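Local coordinates for protein 2-c-methyl-d-erythritol 2,4-cyclodiphosphate synthase (Plasmodium falciparum, PDB 4C81) that probably catalyses the cyclisation of CDP-methylerythritol phosphate to methylerythritol cyclodiphosphate, with release of CMP, in isoprenoid precursor synthesis, at residues L162-G166 with E167-I171; I69-S72 with I73-A76; S98-F101 with L102-A105; G78-D81 with I82-F86. The protein carries 1 engineered substitution. One frame throughout, in Å; residues are numbered along the deposited sequence.

Contact 1: L162-G166 with E167-I171; sequences LGVIG and EKKAI
Ile-165 O takes a hydrogen bond from Lys-168 N at 3.0 Å and a second from a bridging water. The same water donates to Ala-170 O, 2.8 Å from the water oxygen, and so ties the carbonyl of the helix to the start of the strand. The Lys-168 N donor stands above the carbonyl plane of Ile-165. By contrast, Lys-169 N reaches Val-164 O at 3.0 Å almost along the C=O axis. These two bonds, together with the positive phi of Lys-168 (62°), define a Schellman motif that ends helix 163-166, with Lys-168 as its C-prime residue. Just before these, the i to i+4 bond from Glu-167 N to Gly-163 O, at 2.9 Å, closes the turn. The Glu-167 side chain then turns back over that carbonyl: chi1 of -66° sets CG beside the backbone N, 3.4 Å from Gly-163 O, and the extended chain beyond carries OE2 to a weak bond with a water held by Gly-163 N. Lys-169 lays its CB 3.4 Å from Val-164 O before its chain leads off. On the Ile-165 side, CG2 lies 3.9 Å from Ala-170 O. Pairing with strand 9-21 begins just ahead of strand 170-181, at Lys-169 with Ile-19, and continues with Ile-171 and His-17, while Val-164, Lys-169 and Ala-170 pack on Leu-162 and Gly-163 of the third subunit.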
ATOM      1  N   LEU A 162      15.778  -4.981  10.545  1.00 18.15           N
ATOM      2  CA  LEU A 162      16.548  -4.282   9.513  1.00 19.91           C
ATOM      3  C   LEU A 162      16.015  -2.873   9.260  1.00 22.27           C
ATOM      4  O   LEU A 162      14.809  -2.618   9.353  1.00 18.13           O
ATOM      5  CB  LEU A 162      16.515  -5.064   8.199  1.00 21.63           C
ATOM      6  CG  LEU A 162      17.083  -6.484   8.206  1.00 25.68           C
ATOM      7  CD1 LEU A 162      16.912  -7.110   6.834  1.00 33.91           C
ATOM      8  CD2 LEU A 162      18.547  -6.484   8.625  1.00 34.50           C
ATOM      9  N   GLY A 163      16.922  -1.958   8.929  1.00 23.11           N
ATOM     10  CA  GLY A 163      16.546  -0.595   8.561  1.00 22.61           C
ATOM     11  C   GLY A 163      16.064   0.222   9.743  1.00 18.94           C
ATOM     12  O   GLY A 163      16.120  -0.232  10.882  1.00 18.59           O
ATOM     13  N   VAL A 164      15.569   1.423   9.463  1.00 18.43           N
ATOM     14  CA  VAL A 164      15.144   2.344  10.521  1.00 22.50           C
ATOM     15  C   VAL A 164      14.001   1.784  11.385  1.00 20.48           C
ATOM     16  O   VAL A 164      14.025   1.932  12.608  1.00 20.95           O
ATOM     17  CB  VAL A 164      14.764   3.737   9.958  1.00 28.02           C
ATOM     18  CG1 VAL A 164      15.994   4.419   9.356  1.00 28.01           C
ATOM     19  CG2 VAL A 164      13.652   3.625   8.929  1.00 26.14           C
ATOM     20  N   ILE A 165      13.022   1.125  10.768  1.00 19.25           N
ATOM     21  CA  ILE A 165      11.950   0.480  11.535  1.00 17.13           C
ATOM     22  C   ILE A 165      12.504  -0.684  12.365  1.00 17.12           C
ATOM     23  O   ILE A 165      12.198  -0.807  13.554  1.00 18.77           O
ATOM     24  CB  ILE A 165      10.801  -0.013  10.625  1.00 19.57           C
ATOM     25  CG1 ILE A 165      10.142   1.166   9.910  1.00 24.93           C
ATOM     26  CG2 ILE A 165       9.741  -0.770  11.428  1.00 20.71           C
ATOM     27  CD1 ILE A 165       9.154   0.733   8.858  1.00 21.98           C
ATOM     28  N   GLY A 166      13.323  -1.527  11.743  1.00 18.65           N
ATOM     29  CA  GLY A 166      13.887  -2.694  12.420  1.00 15.77           C
ATOM     30  C   GLY A 166      14.784  -2.355  13.599  1.00 15.86           C
ATOM     31  O   GLY A 166      14.862  -3.118  14.560  1.00 21.85           O
ATOM     32  N   GLU A 167      15.450  -1.206  13.525  1.00 16.38           N
ATOM     33  CA  GLU A 167      16.297  -0.721  14.614  1.00 24.73           C
ATOM     34  C   GLU A 167      15.520   0.144  15.621  1.00 23.58           C
ATOM     35  O   GLU A 167      16.124   0.817  16.457  1.00 23.59           O
ATOM     36  CB  GLU A 167      17.492   0.049  14.044  1.00 24.33           C
ATOM     37  CG  GLU A 167      18.450  -0.828  13.242  1.00 33.13           C
ATOM     38  CD  GLU A 167      19.608  -0.056  12.630  1.00 54.27           C
ATOM     39  OE1 GLU A 167      19.768   1.145  12.933  1.00 55.84           O
ATOM     40  OE2 GLU A 167      20.365  -0.658  11.840  1.00 44.91           O
ATOM     41  N   LYS A 168      14.188   0.111  15.538  1.00 18.42           N
ATOM     42  CA  LYS A 168      13.295   0.786  16.488  1.00 19.38           C
ATOM     43  C   LYS A 168      13.451   2.310  16.533  1.00 21.58           C
ATOM     44  O   LYS A 168      13.220   2.936  17.571  1.00 24.64           O
ATOM     45  CB  LYS A 168      13.442   0.179  17.894  1.00 23.31           C
ATOM     46  CG  LYS A 168      13.194  -1.324  17.939  1.00 27.84           C
ATOM     47  CD  LYS A 168      13.340  -1.895  19.346  1.00 41.74           C
ATOM     48  CE  LYS A 168      14.800  -1.997  19.764  1.00 67.68           C
ATOM     49  NZ  LYS A 168      14.959  -2.684  21.074  1.00 75.27           N
ATOM     50  N   LYS A 169      13.820   2.901  15.401  1.00 18.10           N
ATOM     51  CA  LYS A 169      13.940   4.349  15.278  1.00 21.57           C
ATOM     52  C   LYS A 169      12.605   4.972  14.874  1.00 19.11           C
ATOM     53  O   LYS A 169      12.389   6.165  15.080  1.00 20.18           O
ATOM     54  CB  LYS A 169      15.020   4.721  14.258  1.00 23.98           C
ATOM     55  CG  LYS A 169      16.430   4.303  14.666  1.00 30.13           C
ATOM     56  CD  LYS A 169      17.457   4.618  13.582  1.00 39.83           C
ATOM     57  CE  LYS A 169      17.766   6.106  13.506  1.00 90.44           C
ATOM     58  NZ  LYS A 169      18.849   6.401  12.527  1.00 73.29           N
ATOM     59  N   ALA A 170      11.718   4.163  14.294  1.00 18.71           N
ATOM     60  CA  ALA A 170      10.416   4.642  13.846  1.00 18.21           C
ATOM     61  C   ALA A 170       9.405   3.504  13.754  1.00 15.80           C
ATOM     62  O   ALA A 170       9.772   2.328  13.793  1.00 17.27           O
ATOM     63  CB  ALA A 170      10.551   5.339  12.494  1.00 18.21           C
ATOM     64  N   ILE A 171       8.134   3.877  13.637  1.00 17.10           N
ATOM     65  CA  ILE A 171       7.045   2.941  13.338  1.00 17.85           C
ATOM     66  C   ILE A 171       6.187   3.538  12.226  1.00 16.09           C
ATOM     67  O   ILE A 171       6.092   4.762  12.098  1.00 15.33           O
ATOM     68  CB  ILE A 171       6.168   2.642  14.577  1.00 18.74           C
ATOM     69  CG1 ILE A 171       5.631   3.934  15.212  1.00 20.36           C
ATOM     70  CG2 ILE A 171       6.968   1.839  15.609  1.00 17.58           C
ATOM     71  CD1 ILE A 171       4.637   3.702  16.333  1.00 22.02           C
TER
HETATM   72  O   HOH W   1      19.671  -2.460   9.077  1.00 32.34           O
HETATM   73  O   HOH W   2      10.074  -0.198  14.949  1.00 20.89           O

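Contact 2: I69-S72 with I73-A76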
ATOM      1  N   ILE A  69      -5.516   6.515   9.183  1.00 18.98           N
ATOM      2  CA  ILE A  69      -6.951   6.328   8.929  1.00 15.95           C
ATOM      3  C   ILE A  69      -7.584   7.621   8.398  1.00 19.52           C
ATOM      4  O   ILE A  69      -8.308   7.594   7.401  1.00 18.09           O
ATOM      5  CB  ILE A  69      -7.702   5.840  10.191  1.00 18.72           C
ATOM      6  CG1 ILE A  69      -7.357   4.380  10.487  1.00 18.95           C
ATOM      7  CG2 ILE A  69      -9.216   5.970  10.005  1.00 21.17           C
ATOM      8  CD1 ILE A  69      -7.756   3.925  11.875  1.00 22.30           C
ATOM      9  N   VAL A  70      -7.299   8.747   9.051  1.00 18.84           N
ATOM     10  CA  VAL A  70      -7.819  10.046   8.605  1.00 16.58           C
ATOM     11  C   VAL A  70      -7.400  10.337   7.165  1.00 18.64           C
ATOM     12  O   VAL A  70      -8.243  10.649   6.326  1.00 19.60           O
ATOM     13  CB  VAL A  70      -7.369  11.198   9.523  1.00 22.00           C
ATOM     14  CG1 VAL A  70      -7.728  12.547   8.914  1.00 21.46           C
ATOM     15  CG2 VAL A  70      -8.017  11.053  10.880  1.00 26.61           C
ATOM     16  N   ASP A  71      -6.114  10.193   6.863  1.00 20.36           N
ATOM     17  CA  ASP A  71      -5.635  10.484   5.510  1.00 20.59           C
ATOM     18  C   ASP A  71      -6.135   9.481   4.467  1.00 14.02           C
ATOM     19  O   ASP A  71      -6.228   9.820   3.288  1.00 18.95           O
ATOM     20  CB  ASP A  71      -4.111  10.626   5.482  1.00 25.90           C
ATOM     21  CG  ASP A  71      -3.645  11.986   5.992  1.00 46.06           C
ATOM     22  OD1 ASP A  71      -4.450  12.947   6.013  1.00 31.29           O
ATOM     23  OD2 ASP A  71      -2.462  12.099   6.362  1.00 33.81           O
ATOM     24  N   SER A  72      -6.479   8.265   4.893  1.00 18.64           N
ATOM     25  CA  SER A  72      -7.088   7.296   3.977  1.00 13.21           C
ATOM     26  C   SER A  72      -8.487   7.765   3.568  1.00 16.75           C
ATOM     27  O   SER A  72      -8.861   7.679   2.400  1.00 17.74           O
ATOM     28  CB  SER A  72      -7.130   5.880   4.574  1.00 17.54           C
ATOM     29  OG  SER A  72      -8.221   5.688   5.462  1.00 16.26           O
ATOM     30  N   ILE A  73      -9.241   8.268   4.539  1.00 14.97           N
ATOM     31  CA  ILE A  73     -10.576   8.822   4.288  1.00 16.16           C
ATOM     32  C   ILE A  73     -10.514  10.077   3.408  1.00 20.42           C
ATOM     33  O   ILE A  73     -11.248  10.181   2.421  1.00 19.44           O
ATOM     34  CB  ILE A  73     -11.297   9.142   5.622  1.00 14.63           C
ATOM     35  CG1 ILE A  73     -11.622   7.847   6.368  1.00 17.80           C
ATOM     36  CG2 ILE A  73     -12.580   9.942   5.374  1.00 19.77           C
ATOM     37  CD1 ILE A  73     -12.042   8.053   7.801  1.00 23.26           C
ATOM     38  N   LEU A  74      -9.647  11.024   3.763  1.00 17.45           N
ATOM     39  CA  LEU A  74      -9.461  12.238   2.969  0.50 23.93           C
ATOM     40  C   LEU A  74      -9.009  11.876   1.560  1.00 21.82           C
ATOM     41  O   LEU A  74      -9.523  12.406   0.574  1.00 22.74           O
ATOM     42  CB  LEU A  74      -8.436  13.166   3.625  0.50 26.32           C
ATOM     43  CG  LEU A  74      -8.881  13.796   4.945  0.50 28.85           C
ATOM     44  CD1 LEU A  74      -7.769  14.642   5.544  0.50 30.97           C
ATOM     45  CD2 LEU A  74     -10.132  14.623   4.725  0.50 26.46           C
ATOM     46  N   GLY A  75      -8.050  10.958   1.473  1.00 16.80           N
ATOM     47  CA  GLY A  75      -7.540  10.505   0.187  1.00 21.44           C
ATOM     48  C   GLY A  75      -8.626   9.902  -0.688  1.00 16.71           C
ATOM     49  O   GLY A  75      -8.720  10.200  -1.882  1.00 18.60           O
ATOM     50  N   ALA A  76      -9.459   9.059  -0.089  1.00 15.73           N
ATOM     51  CA  ALA A  76     -10.563   8.420  -0.801  1.00 22.31           C
ATOM     52  C   ALA A  76     -11.531   9.438  -1.410  1.00 15.47           C
ATOM     53  O   ALA A  76     -12.022   9.234  -2.521  1.00 20.14           O
ATOM     54  CB  ALA A  76     -11.315   7.483   0.130  1.00 15.38           C
TER
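Backbone hydrogen bonds join Ile-69, Val-70, Asp-71 and Ser-72 each to the residue four places on, the regular pattern of an alpha helix. The straightest runs from Leu-74 N to Val-70 O, 2.9 Å with an N-H...O angle of 174°. Ile-69 O has a second donor besides the backbone N of the fourth residue on: Ser-72 OG lies 2.7 Å from Ile-69 O. A chi1 of 81° places that hydroxyl between the backbone N and carbonyl carbon of Ser-72, folded back along the helix, which gives the buried OG an acceptor within the preceding turn.

Apolar contacts follow the same spacing. Ile-69 CG2 meets Ile-73 CD1 at 4.1 Å, the two side chains crossing at a slant, whereas Val-70 and Leu-74, the latter in its modelled conformer, run side by side in the same direction. That conformer also brings Leu-74 near Asp-71 OD1, an oxygen that probably also accepts from Ile-82 N.

Outward, Val-70 and Leu-74 meet helices 82-85 and 97-111, Ile-69 reaches helix 130-145, Ser-72 and Ala-76 touch strand 170-181, and Ile-73 touches helices 97-111 and 130-145 and the strand. Helix 64-77 is therefore a buried element of the alpha/beta fold of the YgbB family, set between the sheet and other helices.

Contact 3: S98-F101 with L102-A105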
ATOM      1  N   SER A  98      -5.825  14.528  17.285  1.00 31.08           N
ATOM      2  CA  SER A  98      -6.198  13.270  16.624  1.00 30.64           C
ATOM      3  C   SER A  98      -7.709  13.038  16.675  1.00 35.85           C
ATOM      4  O   SER A  98      -8.308  12.615  15.687  1.00 29.46           O
ATOM      5  CB  SER A  98      -5.462  12.075  17.236  1.00 27.76           C
ATOM      6  OG  SER A  98      -4.074  12.125  16.949  1.00 24.83           O
ATOM      7  N   ALA A  99      -8.316  13.327  17.825  1.00 33.06           N
ATOM      8  CA  ALA A  99      -9.769  13.239  17.986  1.00 28.47           C
ATOM      9  C   ALA A  99     -10.502  14.267  17.120  1.00 23.03           C
ATOM     10  O   ALA A  99     -11.544  13.963  16.537  1.00 32.79           O
ATOM     11  CB  ALA A  99     -10.152  13.417  19.452  1.00 35.66           C
ATOM     12  N   ILE A 100      -9.951  15.477  17.044  1.00 24.35           N
ATOM     13  CA  ILE A 100     -10.507  16.534  16.200  1.00 32.99           C
ATOM     14  C   ILE A 100     -10.493  16.123  14.720  1.00 42.42           C
ATOM     15  O   ILE A 100     -11.462  16.362  13.998  1.00 31.01           O
ATOM     16  CB  ILE A 100      -9.738  17.868  16.385  1.00 31.75           C
ATOM     17  CG1 ILE A 100      -9.995  18.448  17.782  1.00 30.12           C
ATOM     18  CG2 ILE A 100     -10.146  18.885  15.331  1.00 30.00           C
ATOM     19  CD1 ILE A 100      -9.044  19.571  18.161  1.00 45.74           C
ATOM     20  N   PHE A 101      -9.404  15.491  14.282  1.00 26.89           N
ATOM     21  CA  PHE A 101      -9.272  15.066  12.883  1.00 25.25           C
ATOM     22  C   PHE A 101     -10.144  13.862  12.538  1.00 20.63           C
ATOM     23  O   PHE A 101     -10.676  13.781  11.432  1.00 22.74           O
ATOM     24  CB  PHE A 101      -7.812  14.740  12.536  1.00 23.47           C
ATOM     25  CG  PHE A 101      -6.850  15.882  12.752  1.00 35.15           C
ATOM     26  CD1 PHE A 101      -7.209  17.196  12.463  1.00 43.92           C
ATOM     27  CD2 PHE A 101      -5.574  15.634  13.244  1.00 55.66           C
ATOM     28  CE1 PHE A 101      -6.313  18.239  12.666  1.00 69.54           C
ATOM     29  CE2 PHE A 101      -4.674  16.671  13.444  1.00 52.62           C
ATOM     30  CZ  PHE A 101      -5.045  17.975  13.157  1.00 44.70           C
ATOM     31  N   LEU A 102     -10.272  12.919  13.468  1.00 22.83           N
ATOM     32  CA  LEU A 102     -11.110  11.741  13.254  1.00 21.56           C
ATOM     33  C   LEU A 102     -12.596  12.108  13.190  1.00 33.29           C
ATOM     34  O   LEU A 102     -13.344  11.515  12.410  1.00 31.18           O
ATOM     35  CB  LEU A 102     -10.876  10.678  14.334  1.00 31.82           C
ATOM     36  CG  LEU A 102      -9.737   9.677  14.106  1.00 31.84           C
ATOM     37  CD1 LEU A 102     -10.035   8.769  12.918  1.00 28.86           C
ATOM     38  CD2 LEU A 102      -8.403  10.373  13.921  1.00 81.51           C
ATOM     39  N   ARG A 103     -13.023  13.072  14.006  1.00 33.00           N
ATOM     40  CA  ARG A 103     -14.418  13.528  13.958  1.00 29.47           C
ATOM     41  C   ARG A 103     -14.696  14.306  12.673  1.00 28.45           C
ATOM     42  O   ARG A 103     -15.778  14.187  12.106  1.00 30.23           O
ATOM     43  CB  ARG A 103     -14.813  14.337  15.207  1.00 37.95           C
ATOM     44  CG  ARG A 103     -14.249  15.753  15.311  1.00 39.26           C
ATOM     45  CD  ARG A 103     -15.170  16.650  16.137  1.00 73.79           C
ATOM     46  NE  ARG A 103     -15.481  16.071  17.445  1.00 52.75           N
ATOM     47  CZ  ARG A 103     -14.724  16.186  18.537  1.00 38.67           C
ATOM     48  NH1 ARG A 103     -13.581  16.867  18.516  1.00 53.05           N
ATOM     49  NH2 ARG A 103     -15.116  15.610  19.669  1.00 62.47           N
ATOM     50  N   TYR A 104     -13.717  15.085  12.212  1.00 23.57           N
ATOM     51  CA  TYR A 104     -13.830  15.775  10.925  1.00 22.11           C
ATOM     52  C   TYR A 104     -14.025  14.754   9.808  1.00 27.87           C
ATOM     53  O   TYR A 104     -14.929  14.889   8.981  1.00 22.96           O
ATOM     54  CB  TYR A 104     -12.594  16.637  10.631  1.00 30.50           C
ATOM     55  CG  TYR A 104     -12.566  17.191   9.218  1.00 30.39           C
ATOM     56  CD1 TYR A 104     -13.325  18.309   8.870  1.00 25.24           C
ATOM     57  CD2 TYR A 104     -11.801  16.585   8.221  1.00 30.57           C
ATOM     58  CE1 TYR A 104     -13.314  18.814   7.576  1.00 33.32           C
ATOM     59  CE2 TYR A 104     -11.786  17.083   6.922  1.00 32.65           C
ATOM     60  CZ  TYR A 104     -12.544  18.198   6.605  1.00 28.11           C
ATOM     61  OH  TYR A 104     -12.536  18.697   5.324  1.00 35.52           O
ATOM     62  N   ALA A 105     -13.180  13.726   9.803  1.00 28.22           N
ATOM     63  CA  ALA A 105     -13.236  12.686   8.776  1.00 22.65           C
ATOM     64  C   ALA A 105     -14.570  11.939   8.786  1.00 23.29           C
ATOM     65  O   ALA A 105     -15.145  11.682   7.728  1.00 26.00           O
ATOM     66  CB  ALA A 105     -12.074  11.706   8.948  1.00 24.73           C
TER
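Arg-103 folds its side chain back over the preceding turn of the helix. Its NH1 lies 4.0 Å from Ile-100 CG1, which sits at the edge of the guanidinium and in its plane, while Ala-99 O stands over one face. Two torsions produce this return: chi1 of 73° sets CG between the backbone N and carbonyl carbon, 3.1 Å from Ile-100 O, and a bend at chi3 (53°) turns the chain toward Ile-100. At Tyr-104, Phe-101 O lies at the edge of the ring, near the ring plane, and 3.5 Å from Tyr-104 CB.

Beneath these side chains run the i to i+4 backbone bonds that fix their spacing, among them Arg-103 N to Ala-99 O at 3.1 Å and Ala-105 N to Phe-101 O at 3.0 Å.

Farther out, Phe-86 meets both aromatic residues: its ring plane is inclined about 35° to that of Phe-101, and it is edge-to-face with Tyr-104. Leu-102 packs on Tyr-66 and Val-70, and Ser-98 OG is hydrogen-bonded to Asp-61 OD2 and His-67 NE2. Helix 97-111 has one side exposed, at Ala-99, Ile-100 and Arg-103, and another packed on helix 64-77, where Ser-98, through its bond to the zinc ligand His-67, stands in the second shell of the metal site.

Contact 4: G78-D81 with I82-F86; sequences GSLD and IGTLF. With CDP (cytidine-5'-diphosphate), chain D.
Asp-81 OD2 and Thr-84 OG1 meet at 3.0 Å, the threonine hydroxyl donating from above the carboxylate plane, 48° out of it. This holds for the modelled conformer of Asp-81, one of two, as for Leu-80 below. With chi1 of 62°, Asp-81 places CG between its backbone N and carbonyl carbon, folding the carboxylate over the first turn of the helix; Thr-84, at chi1 -54°, sets OG1 beside its own backbone N, and the two side chains cross at about a right angle. The other oxygen, OD1, accepts from Thr-84 N at 3.1 Å, again from above the plane. Asp-81 is thus the N-cap of helix 82-85, and its backbone O continues the turn by accepting from Leu-85 N at 2.8 Å. The cap also belongs to the CDP pocket: OD1 of Asp-81 receives the ribose O2' at 2.7 Å and O3' at 2.8 Å, so three donors converge on one oxygen. Gly-83 CA stands 3.4 Å from O3' of the nucleotide. OD2 forms a salt bridge with Arg-134 of the third subunit, and Thr-84 OG1 is hydrogen-bonded to that arginine as well. The threonine methyl meets another side chain: CG2 of Thr-84 lies 3.6 Å from Leu-80 CD1. Leu-80 CB also packs against Leu-85 CG at 4.0 Å, and Leu-85 CB covers one face of the Phe-86 ring near its rim.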
ATOM      1  N   GLY A  78     -10.823  12.651  -2.105  1.00 23.34           N
ATOM      2  CA  GLY A  78     -10.144  13.699  -2.859  1.00 31.32           C
ATOM      3  C   GLY A  78      -9.980  15.004  -2.101  1.00 33.13           C
ATOM      4  O   GLY A  78      -9.729  16.046  -2.709  1.00 33.87           O
ATOM      5  N   SER A  79     -10.146  14.959  -0.781  0.70 24.91           N
ATOM      6  CA  SER A  79      -9.990  16.146   0.049  0.70 27.14           C
ATOM      7  C   SER A  79      -8.510  16.413   0.270  0.70 35.02           C
ATOM      8  O   SER A  79      -7.676  15.532   0.066  0.70 47.89           O
ATOM      9  CB  SER A  79     -10.690  15.965   1.399  0.70 26.95           C
ATOM     10  OG  SER A  79     -12.089  15.803   1.240  0.70 43.81           O
ATOM     11  N   LEU A  80      -8.187  17.634   0.683  0.70 45.90           N
ATOM     12  CA  LEU A  80      -6.823  17.960   1.075  0.70 28.17           C
ATOM     13  C   LEU A  80      -6.517  17.195   2.364  0.70 23.78           C
ATOM     14  O   LEU A  80      -7.408  16.982   3.188  0.70 44.66           O
ATOM     15  CB  LEU A  80      -6.658  19.468   1.287  0.70 31.87           C
ATOM     16  CG  LEU A  80      -7.028  20.381   0.116  0.70 32.40           C
ATOM     17  CD1 LEU A  80      -6.793  21.838   0.482  0.70 40.16           C
ATOM     18  CD2 LEU A  80      -6.249  20.014  -1.136  0.70 48.06           C
ATOM     19  N   ASP A  81      -5.264  16.776   2.525  0.70 28.55           N
ATOM     20  CA  ASP A  81      -4.851  16.006   3.703  0.70 24.10           C
ATOM     21  C   ASP A  81      -4.858  16.869   4.970  0.70 27.71           C
ATOM     22  O   ASP A  81      -4.992  18.091   4.894  0.70 31.65           O
ATOM     23  CB  ASP A  81      -3.465  15.385   3.483  0.70 31.16           C
ATOM     24  CG  ASP A  81      -2.380  16.428   3.285  0.70 40.84           C
ATOM     25  OD1 ASP A  81      -1.799  16.881   4.293  0.70 33.51           O
ATOM     26  OD2 ASP A  81      -2.104  16.782   2.121  0.70 31.33           O
ATOM     27  N   ILE A  82      -4.708  16.226   6.125  1.00 38.39           N
ATOM     28  CA  ILE A  82      -4.742  16.921   7.424  1.00 36.94           C
ATOM     29  C   ILE A  82      -3.685  18.020   7.539  1.00 39.21           C
ATOM     30  O   ILE A  82      -3.975  19.110   8.034  1.00 37.22           O
ATOM     31  CB  ILE A  82      -4.596  15.935   8.607  1.00 36.50           C
ATOM     32  CG1 ILE A  82      -5.882  15.125   8.785  1.00 45.35           C
ATOM     33  CG2 ILE A  82      -4.271  16.677   9.903  1.00 47.54           C
ATOM     34  CD1 ILE A  82      -7.109  15.961   9.143  1.00 33.91           C
ATOM     35  N   GLY A  83      -2.474  17.739   7.063  1.00 34.79           N
ATOM     36  CA  GLY A  83      -1.404  18.736   7.053  1.00 32.55           C
ATOM     37  C   GLY A  83      -1.748  19.987   6.260  1.00 34.50           C
ATOM     38  O   GLY A  83      -1.348  21.089   6.632  1.00 39.07           O
ATOM     39  N   THR A  84      -2.494  19.816   5.168  1.00 32.15           N
ATOM     40  CA  THR A  84      -2.900  20.934   4.315  1.00 23.09           C
ATOM     41  C   THR A  84      -4.121  21.646   4.883  1.00 30.31           C
ATOM     42  O   THR A  84      -4.176  22.876   4.892  1.00 32.44           O
ATOM     43  CB  THR A  84      -3.235  20.464   2.884  1.00 33.61           C
ATOM     44  OG1 THR A  84      -2.133  19.727   2.342  1.00 29.30           O
ATOM     45  CG2 THR A  84      -3.533  21.654   1.979  1.00 30.90           C
ATOM     46  N   LEU A  85      -5.102  20.870   5.337  1.00 32.66           N
ATOM     47  CA  LEU A  85      -6.332  21.427   5.911  1.00 41.91           C
ATOM     48  C   LEU A  85      -6.069  22.194   7.205  1.00 45.21           C
ATOM     49  O   LEU A  85      -6.632  23.269   7.416  1.00 39.52           O
ATOM     50  CB  LEU A  85      -7.361  20.322   6.184  1.00 35.11           C
ATOM     51  CG  LEU A  85      -8.092  19.727   4.979  1.00 43.22           C
ATOM     52  CD1 LEU A  85      -8.910  18.516   5.403  1.00 37.57           C
ATOM     53  CD2 LEU A  85      -8.983  20.768   4.315  1.00 33.37           C
ATOM     54  N   PHE A  86      -5.218  21.636   8.063  1.00 43.36           N
ATOM     55  CA  PHE A  86      -4.954  22.203   9.385  1.00 55.21           C
ATOM     56  C   PHE A  86      -3.448  22.381   9.614  1.00 39.61           C
ATOM     57  O   PHE A  86      -2.833  21.610  10.357  1.00 49.34           O
ATOM     58  CB  PHE A  86      -5.564  21.305  10.470  1.00 53.55           C
ATOM     59  CG  PHE A  86      -6.969  20.856  10.167  1.00 57.81           C
ATOM     60  CD1 PHE A  86      -8.050  21.689  10.424  1.00 80.78           C
ATOM     61  CD2 PHE A  86      -7.208  19.605   9.614  1.00 44.35           C
ATOM     62  CE1 PHE A  86      -9.349  21.277  10.141  1.00 86.06           C
ATOM     63  CE2 PHE A  86      -8.502  19.187   9.329  1.00 71.37           C
ATOM     64  CZ  PHE A  86      -9.573  20.024   9.592  1.00 46.80           C
TER
HETATM   65  O3B CDP D1242       4.944  15.187  10.893  0.60 63.79           O
HETATM   66  PB  CDP D1242       3.588  15.115  10.007  0.60 55.94           P
HETATM   67  O1B CDP D1242       2.857  13.784  10.499  0.60 30.76           O
HETATM   68  O2B CDP D1242       2.714  16.302  10.195  0.60 35.89           O
HETATM   69  O3A CDP D1242       3.992  14.822   8.473  0.60 39.92           O
HETATM   70  PA  CDP D1242       5.184  15.574   7.685  0.60 28.07           P
HETATM   71  O1A CDP D1242       6.033  16.369   8.599  0.60 29.29           O
HETATM   72  O2A CDP D1242       5.816  14.569   6.806  0.60 52.70           O
HETATM   73  O5' CDP D1242       4.379  16.592   6.736  0.60 36.57           O
HETATM   74  C5' CDP D1242       3.227  17.310   7.194  0.60 34.78           C
HETATM   75  C4' CDP D1242       2.429  17.843   6.002  0.60 50.81           C
HETATM   76  O4' CDP D1242       3.367  18.493   5.108  0.60 36.90           O
HETATM   77  C3' CDP D1242       1.836  16.703   5.178  0.60 37.36           C
HETATM   78  O3' CDP D1242       0.557  16.318   5.696  0.60 45.65           O
HETATM   79  C2' CDP D1242       1.691  17.366   3.812  0.60 22.88           C
HETATM   80  O2' CDP D1242       0.502  18.161   3.770  0.60 34.73           O
HETATM   81  C1' CDP D1242       2.916  18.291   3.735  0.60 28.94           C
HETATM   82  N1  CDP D1242       3.955  17.647   2.874  0.60 30.87           N
HETATM   83  C2  CDP D1242       3.764  17.616   1.480  0.60 23.96           C
HETATM   84  O2  CDP D1242       2.756  18.109   0.975  0.60 20.13           O
HETATM   85  N3  CDP D1242       4.728  17.018   0.667  0.60 12.03           N
HETATM   86  C4  CDP D1242       5.877  16.445   1.205  0.60 14.71           C
HETATM   87  N4  CDP D1242       6.765  15.888   0.387  0.60 12.09           N
HETATM   88  C5  CDP D1242       6.079  16.473   2.581  0.60 41.32           C
HETATM   89  C6  CDP D1242       5.128  17.067   3.411  0.60 53.38           C

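Contact 2 is wholly buried, contacts 1 and 3 are partly so, and contact 4 lies at the surface. Contacts 2, 3 and 4 form one cluster: centres of 2 and 4 are about 9 Å apart, and Ile-73 CD1 touches Ala-105 CB at 3.8 Å between 2 and 3. Contact 1 is remote, its centre about 25 Å or more from the others, where a short helix gives way to a sheet strand. Contacts 2 and 3 share regular mid-helix bonding, but apolar pairs join the turns in 2, while in 3 Arg-103 lies back over Ile-100 on an exposed side. Contacts 1 and 4 lie at helix ends, C-terminal and N-terminal respectively. Contacts 1, 2 and 4 touch the third subunit.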